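Local coordinates for regulatory Subunit of Protein Kinase A (cAMP-dependent) from Euglena gracilis (PDB 6RSX), which binds cyclic AMP in two tandem cyclic nucleotide-binding domains and probably regulates the catalytic subunit of protein kinase A, at residues 53-58 / 144-149; 157-162 / 257-262. One frame throughout, in Å; residues are numbered along the deposited sequence. Where two conformers were deposited one is given.

In the fold
Interactions 1 and 2 follow one another along the chain, on consecutive helices, 141-147 and 149-165, between the beta rolls of the two cyclic nucleotide-binding domains. In interaction 1, helix 50-59 packs on helix 141-147, which directly follows the last strand of the first domain's beta roll. Helix 149-165 comes next in the chain and carries residues 157-162 to strand 256-262 of the second domain, where interaction 2 forms. The two centres lie 24 Å apart, and the nearest atoms are about 9 Å apart without touching. Cyclic AMP occupies a separate pocket in each domain, and none of the residues that touch in either interaction belongs to a pocket.

Interaction 1. Residues 53-58 / 144-149; sequences LEVVYS and FRRILL
V55 and I147 bring two helices together with no hydrogen bond across the contact, and an arginine joins them through the aliphatic side of the meeting. The valine and isoleucine side chains run past each other in opposite directions, V55 CG1 meeting I147 CG2 at 4.0 Å. Their CA atoms are the nearest CA pair across the segments, 8.0 Å apart. I147 holds CG1 between its backbone N and carbonyl carbon (chi1 70°), which leaves CG2 anti to the carbonyl carbon, the branch that meets V55. The side chains of V56 and I147 are also neighbours, though their exact spacing is doubtful.

Next to this aliphatic pair, R146 bends its chain at chi2 and chi3 (-141° and -74°), which brings NH1 beside V55. NH1 of R146 lies 3.8 Å from V55 CG1 and 4.1 Å from V55 CG2, so one nitrogen spans both methyls. The guanidinium plane is oblique to CG1, and the two side chains cross at about a right angle. R146 was modelled in two conformers, so this is one of its placements. V56 and I147 are buried, whereas R146 is exposed.

Helix 50-59 precedes the first domain's beta roll, and helix 141-147 follows its strand 134-140. V56 also touches L39 of helix 29-39 and F45 of helix 43-46; L148 reaches F45 too, so that short helix borders both segments.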
loop_
_atom_site.group_PDB
_atom_site.type_symbol
_atom_site.label_atom_id
_atom_site.label_comp_id
_atom_site.label_asym_id
_atom_site.label_seq_id
_atom_site.Cartn_x
_atom_site.Cartn_y
_atom_site.Cartn_z
ATOM N N LEU A 53 11.023 -15.995 -0.254
ATOM C CA LEU A 53 9.805 -16.551 0.327
ATOM C C LEU A 53 10.104 -17.843 1.064
ATOM O O LEU A 53 9.566 -18.089 2.150
ATOM C CB LEU A 53 8.742 -16.774 -0.754
ATOM C CG LEU A 53 8.103 -15.487 -1.262
ATOM C CD1 LEU A 53 6.998 -15.819 -2.229
ATOM C CD2 LEU A 53 7.557 -14.694 -0.110
ATOM N N GLU A 54 11.005 -18.663 0.513
ATOM C CA GLU A 54 11.423 -19.865 1.221
ATOM C C GLU A 54 12.009 -19.515 2.582
ATOM O O GLU A 54 11.822 -20.252 3.561
ATOM C CB GLU A 54 12.442 -20.640 0.380
ATOM C CG GLU A 54 12.231 -22.152 0.330
ATOM C CD GLU A 54 12.797 -22.888 1.531
ATOM O OE1 GLU A 54 13.523 -22.266 2.345
ATOM O OE2 GLU A 54 12.514 -24.101 1.663
ATOM N N VAL A 55 12.749 -18.404 2.664
ATOM C CA VAL A 55 13.288 -17.994 3.958
ATOM C C VAL A 55 12.157 -17.592 4.898
ATOM O O VAL A 55 12.144 -17.963 6.077
ATOM C CB VAL A 55 14.299 -16.849 3.779
ATOM C CG1 VAL A 55 14.725 -16.322 5.127
ATOM C CG2 VAL A 55 15.498 -17.319 2.978
ATOM N N VAL A 56 11.194 -16.824 4.387
ATOM C CA VAL A 56 10.055 -16.430 5.207
ATOM C C VAL A 56 9.332 -17.662 5.733
ATOM O O VAL A 56 9.064 -17.774 6.928
ATOM C CB VAL A 56 9.113 -15.518 4.406
ATOM C CG1 VAL A 56 7.838 -15.239 5.214
ATOM C CG2 VAL A 56 9.807 -14.236 4.042
ATOM N N TYR A 57 9.026 -18.628 4.848
ATOM C CA TYR A 57 8.201 -19.746 5.276
ATOM C C TYR A 57 8.909 -20.653 6.259
ATOM O O TYR A 57 8.236 -21.388 6.994
ATOM C CB TYR A 57 7.743 -20.585 4.091
ATOM C CG TYR A 57 6.868 -19.830 3.135
ATOM C CD1 TYR A 57 5.858 -18.993 3.597
ATOM C CD2 TYR A 57 7.066 -19.940 1.769
ATOM C CE1 TYR A 57 5.036 -18.294 2.688
ATOM C CE2 TYR A 57 6.246 -19.249 0.858
ATOM C CZ TYR A 57 5.249 -18.431 1.327
ATOM O OH TYR A 57 4.452 -17.755 0.419
ATOM N N SER A 58 10.243 -20.658 6.269
ATOM C CA SER A 58 10.957 -21.465 7.240
ATOM C C SER A 58 11.330 -20.700 8.510
ATOM O O SER A 58 11.578 -21.337 9.541
ATOM C CB SER A 58 12.227 -22.067 6.599
ATOM O OG SER A 58 13.212 -21.080 6.320
ATOM N N PHE A 144 14.808 -10.166 8.858
ATOM C CA PHE A 144 14.279 -8.972 8.207
ATOM C C PHE A 144 15.363 -8.280 7.391
ATOM O O PHE A 144 15.147 -7.933 6.219
ATOM C CB PHE A 144 13.700 -7.996 9.240
ATOM C CG PHE A 144 13.181 -6.722 8.622
ATOM C CD1 PHE A 144 14.023 -5.647 8.375
ATOM C CD2 PHE A 144 11.835 -6.604 8.270
ATOM C CE1 PHE A 144 13.578 -4.474 7.807
ATOM C CE2 PHE A 144 11.344 -5.417 7.676
ATOM C CZ PHE A 144 12.219 -4.343 7.425
ATOM N N ARG A 145 16.540 -8.073 8.008
ATOM C CA ARG A 145 17.644 -7.388 7.339
ATOM C C ARG A 145 18.085 -8.123 6.081
ATOM O O ARG A 145 18.443 -7.487 5.084
ATOM C CB ARG A 145 18.829 -7.208 8.300
ATOM C CG ARG A 145 18.512 -6.202 9.409
ATOM C CD ARG A 145 19.731 -5.811 10.234
ATOM N NE ARG A 145 20.461 -4.723 9.591
ATOM C CZ ARG A 145 20.130 -3.436 9.681
ATOM N NH1 ARG A 145 20.865 -2.515 9.060
ATOM N NH2 ARG A 145 19.068 -3.065 10.395
ATOM N N ARG A 146 18.068 -9.457 6.108
ATOM C CA ARG A 146 18.473 -10.221 4.933
ATOM C C ARG A 146 17.519 -10.031 3.761
ATOM O O ARG A 146 17.966 -9.787 2.633
ATOM C CB ARG A 146 18.579 -11.704 5.277
ATOM C CG ARG A 146 19.754 -12.014 6.174
ATOM C CD ARG A 146 20.405 -13.314 5.770
ATOM N NE ARG A 146 19.627 -14.489 6.140
ATOM C CZ ARG A 146 19.127 -15.363 5.275
ATOM N NH1 ARG A 146 18.461 -16.418 5.723
ATOM N NH2 ARG A 146 19.301 -15.188 3.971
ATOM N N ILE A 147 16.208 -10.143 3.989
ATOM C CA ILE A 147 15.255 -10.278 2.885
ATOM C C ILE A 147 14.374 -9.059 2.615
ATOM O O ILE A 147 13.861 -8.932 1.490
ATOM C CB ILE A 147 14.371 -11.520 3.074
ATOM C CG1 ILE A 147 13.412 -11.297 4.227
ATOM C CG2 ILE A 147 15.224 -12.774 3.299
ATOM C CD1 ILE A 147 12.387 -12.390 4.312
ATOM N N LEU A 148 14.169 -8.163 3.572
ATOM C CA LEU A 148 13.251 -7.047 3.358
ATOM C C LEU A 148 13.893 -5.667 3.423
ATOM O O LEU A 148 13.362 -4.738 2.808
ATOM C CB LEU A 148 12.094 -7.103 4.377
ATOM C CG LEU A 148 10.962 -8.082 4.076
ATOM C CD1 LEU A 148 10.038 -8.218 5.289
ATOM C CD2 LEU A 148 10.193 -7.577 2.845
ATOM N N LEU A 149 15.025 -5.501 4.126
ATOM C CA LEU A 149 15.470 -4.150 4.471
ATOM C C LEU A 149 15.848 -3.339 3.229
ATOM O O LEU A 149 15.410 -2.189 3.068
ATOM C CB LEU A 149 16.641 -4.216 5.478
ATOM C CG LEU A 149 17.141 -2.851 5.961
ATOM C CD1 LEU A 149 17.827 -2.940 7.324
ATOM C CD2 LEU A 149 18.102 -2.316 4.923
#

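Interaction 2. Residues 157-162 / 257-262; sequences RQYEDF and HCVSLD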
loop_
_atom_site.group_PDB
_atom_site.type_symbol
_atom_site.label_atom_id
_atom_site.label_comp_id
_atom_site.label_asym_id
_atom_site.label_seq_id
_atom_site.Cartn_x
_atom_site.Cartn_y
_atom_site.Cartn_z
ATOM N N ARG A 157 12.511 5.611 -0.334
ATOM C CA ARG A 157 13.356 6.742 -0.700
ATOM C C ARG A 157 13.048 7.216 -2.111
ATOM O O ARG A 157 12.900 8.417 -2.361
ATOM C CB ARG A 157 14.831 6.351 -0.586
ATOM C CG ARG A 157 15.789 7.354 -1.215
ATOM C CD ARG A 157 17.180 7.176 -0.625
ATOM N NE ARG A 157 18.105 8.181 -1.132
ATOM C CZ ARG A 157 19.185 7.906 -1.856
ATOM N NH1 ARG A 157 19.964 8.891 -2.287
ATOM N NH2 ARG A 157 19.492 6.646 -2.137
ATOM N N GLN A 158 12.951 6.280 -3.050
ATOM C CA GLN A 158 12.813 6.661 -4.449
ATOM C C GLN A 158 11.524 7.413 -4.727
ATOM O O GLN A 158 11.481 8.230 -5.648
ATOM C CB GLN A 158 12.924 5.425 -5.331
ATOM C CG GLN A 158 14.356 4.898 -5.295
ATOM C CD GLN A 158 14.557 3.643 -6.132
ATOM O OE1 GLN A 158 13.644 2.824 -6.287
ATOM N NE2 GLN A 158 15.769 3.485 -6.668
ATOM N N TYR A 159 10.475 7.187 -3.947
ATOM C CA TYR A 159 9.203 7.839 -4.236
ATOM C C TYR A 159 8.878 8.983 -3.280
ATOM O O TYR A 159 7.805 9.580 -3.393
ATOM C CB TYR A 159 8.094 6.788 -4.233
ATOM C CG TYR A 159 8.109 5.947 -5.492
ATOM C CD1 TYR A 159 7.463 6.383 -6.645
ATOM C CD2 TYR A 159 8.809 4.749 -5.551
ATOM C CE1 TYR A 159 7.481 5.632 -7.817
ATOM C CE2 TYR A 159 8.825 3.979 -6.718
ATOM C CZ TYR A 159 8.144 4.438 -7.852
ATOM O OH TYR A 159 8.155 3.705 -9.014
ATOM N N GLU A 160 9.803 9.345 -2.381
ATOM C CA GLU A 160 9.482 10.352 -1.376
ATOM C C GLU A 160 9.166 11.696 -2.018
ATOM O O GLU A 160 8.124 12.292 -1.740
ATOM C CB GLU A 160 10.627 10.483 -0.365
ATOM C CG GLU A 160 10.220 10.107 1.060
ATOM C CD GLU A 160 8.804 10.581 1.442
ATOM O OE1 GLU A 160 7.896 9.725 1.585
ATOM O OE2 GLU A 160 8.597 11.808 1.599
ATOM N N ASP A 161 10.058 12.197 -2.877
ATOM C CA ASP A 161 9.806 13.488 -3.519
ATOM C C ASP A 161 8.476 13.479 -4.276
ATOM O O ASP A 161 7.669 14.415 -4.159
ATOM C CB ASP A 161 10.957 13.853 -4.464
ATOM C CG ASP A 161 12.257 14.106 -3.728
ATOM O OD1 ASP A 161 12.199 14.416 -2.516
ATOM O OD2 ASP A 161 13.333 13.991 -4.360
ATOM N N PHE A 162 8.230 12.422 -5.054
ATOM C CA PHE A 162 6.995 12.351 -5.831
ATOM C C PHE A 162 5.771 12.488 -4.932
ATOM O O PHE A 162 4.886 13.315 -5.184
ATOM C CB PHE A 162 6.951 11.038 -6.617
ATOM C CG PHE A 162 5.741 10.907 -7.517
ATOM C CD1 PHE A 162 5.607 11.712 -8.634
ATOM C CD2 PHE A 162 4.751 9.974 -7.247
ATOM C CE1 PHE A 162 4.490 11.595 -9.472
ATOM C CE2 PHE A 162 3.645 9.848 -8.075
ATOM C CZ PHE A 162 3.508 10.661 -9.180
ATOM N N HIS A 257 4.940 7.104 -18.214
ATOM C CA HIS A 257 5.333 6.352 -17.027
ATOM C C HIS A 257 4.380 6.665 -15.893
ATOM O O HIS A 257 4.133 7.839 -15.578
ATOM C CB HIS A 257 6.762 6.663 -16.612
ATOM C CG HIS A 257 7.749 6.318 -17.664
ATOM N ND1 HIS A 257 8.198 7.238 -18.583
ATOM C CD2 HIS A 257 8.354 5.146 -17.968
ATOM C CE1 HIS A 257 9.052 6.649 -19.402
ATOM N NE2 HIS A 257 9.168 5.382 -19.046
ATOM N N CYS A 258 3.822 5.617 -15.311
ATOM C CA CYS A 258 2.824 5.746 -14.274
ATOM C C CYS A 258 3.236 4.917 -13.070
ATOM O O CYS A 258 4.197 4.138 -13.105
ATOM C CB CYS A 258 1.453 5.284 -14.766
ATOM S SG CYS A 258 0.797 6.348 -16.095
ATOM N N VAL A 259 2.507 5.105 -11.989
ATOM C CA VAL A 259 2.477 4.112 -10.923
ATOM C C VAL A 259 1.017 3.793 -10.666
ATOM O O VAL A 259 0.122 4.631 -10.874
ATOM C CB VAL A 259 3.181 4.582 -9.623
ATOM C CG1 VAL A 259 4.693 4.481 -9.768
ATOM C CG2 VAL A 259 2.764 6.003 -9.300
ATOM N N SER A 260 0.771 2.568 -10.219
ATOM C CA SER A 260 -0.592 2.101 -10.041
ATOM C C SER A 260 -0.811 1.484 -8.666
ATOM O O SER A 260 0.121 1.039 -7.986
ATOM C CB SER A 260 -0.967 1.080 -11.117
ATOM O OG SER A 260 -0.199 -0.086 -10.982
ATOM N N LEU A 261 -2.079 1.475 -8.270
ATOM C CA LEU A 261 -2.570 0.729 -7.118
ATOM C C LEU A 261 -3.600 -0.266 -7.612
ATOM O O LEU A 261 -4.518 0.110 -8.367
ATOM C CB LEU A 261 -3.207 1.649 -6.079
ATOM C CG LEU A 261 -2.365 2.702 -5.394
ATOM C CD1 LEU A 261 -3.251 3.500 -4.468
ATOM C CD2 LEU A 261 -1.211 1.981 -4.599
ATOM N N ASP A 262 -3.461 -1.527 -7.195
ATOM C CA ASP A 262 -4.504 -2.480 -7.554
ATOM C C ASP A 262 -5.731 -2.269 -6.665
ATOM O O ASP A 262 -5.694 -1.529 -5.681
ATOM C CB ASP A 262 -3.970 -3.925 -7.502
ATOM C CG ASP A 262 -3.718 -4.439 -6.081
ATOM O OD1 ASP A 262 -4.202 -3.852 -5.091
ATOM O OD2 ASP A 262 -3.005 -5.464 -5.961
#
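V259, on a strand of the second domain's cyclic nucleotide-binding beta roll, a cupin-like fold, offers one methyl to each of two aromatic rings from helix 149-165. Its CG1 lies 3.6 Å from Y159 CE1 and 3.6 Å from Y159 OH. One methyl therefore spans the phenol end of the ring, approaching it obliquely as the two side chains come from opposite directions. V259 CG2 meets F162 CE2 at 4.1 Å, again obliquely, and these side chains slide past one another. No hydrogen bond links the segments; the contact is apolar.

The two rings leave the helix three residues apart with different first torsions. Y159 has CG anti to its carbonyl carbon (chi1 -76°), whereas F162 has CG anti to its backbone N (chi1 -177°), and these torsions bring Y159 CE1 and F162 CE2 to the two methyls of V259. The backbones stay well apart, the nearest CA atoms, those of Y159 and V259, being 10.2 Å from each other.

Around this first shell, I209 touches both V259 and F162, L184 also covers V259, and A181 and P186 also touch Y159. Backbone hydrogen bonding to I207 fixes V259 within the sheet. Where the strand gives way to helix 263-269, D262 is the N-cap: its OD1 accepts from S265 N, while OD2 forms a salt bridge with R46 NH1.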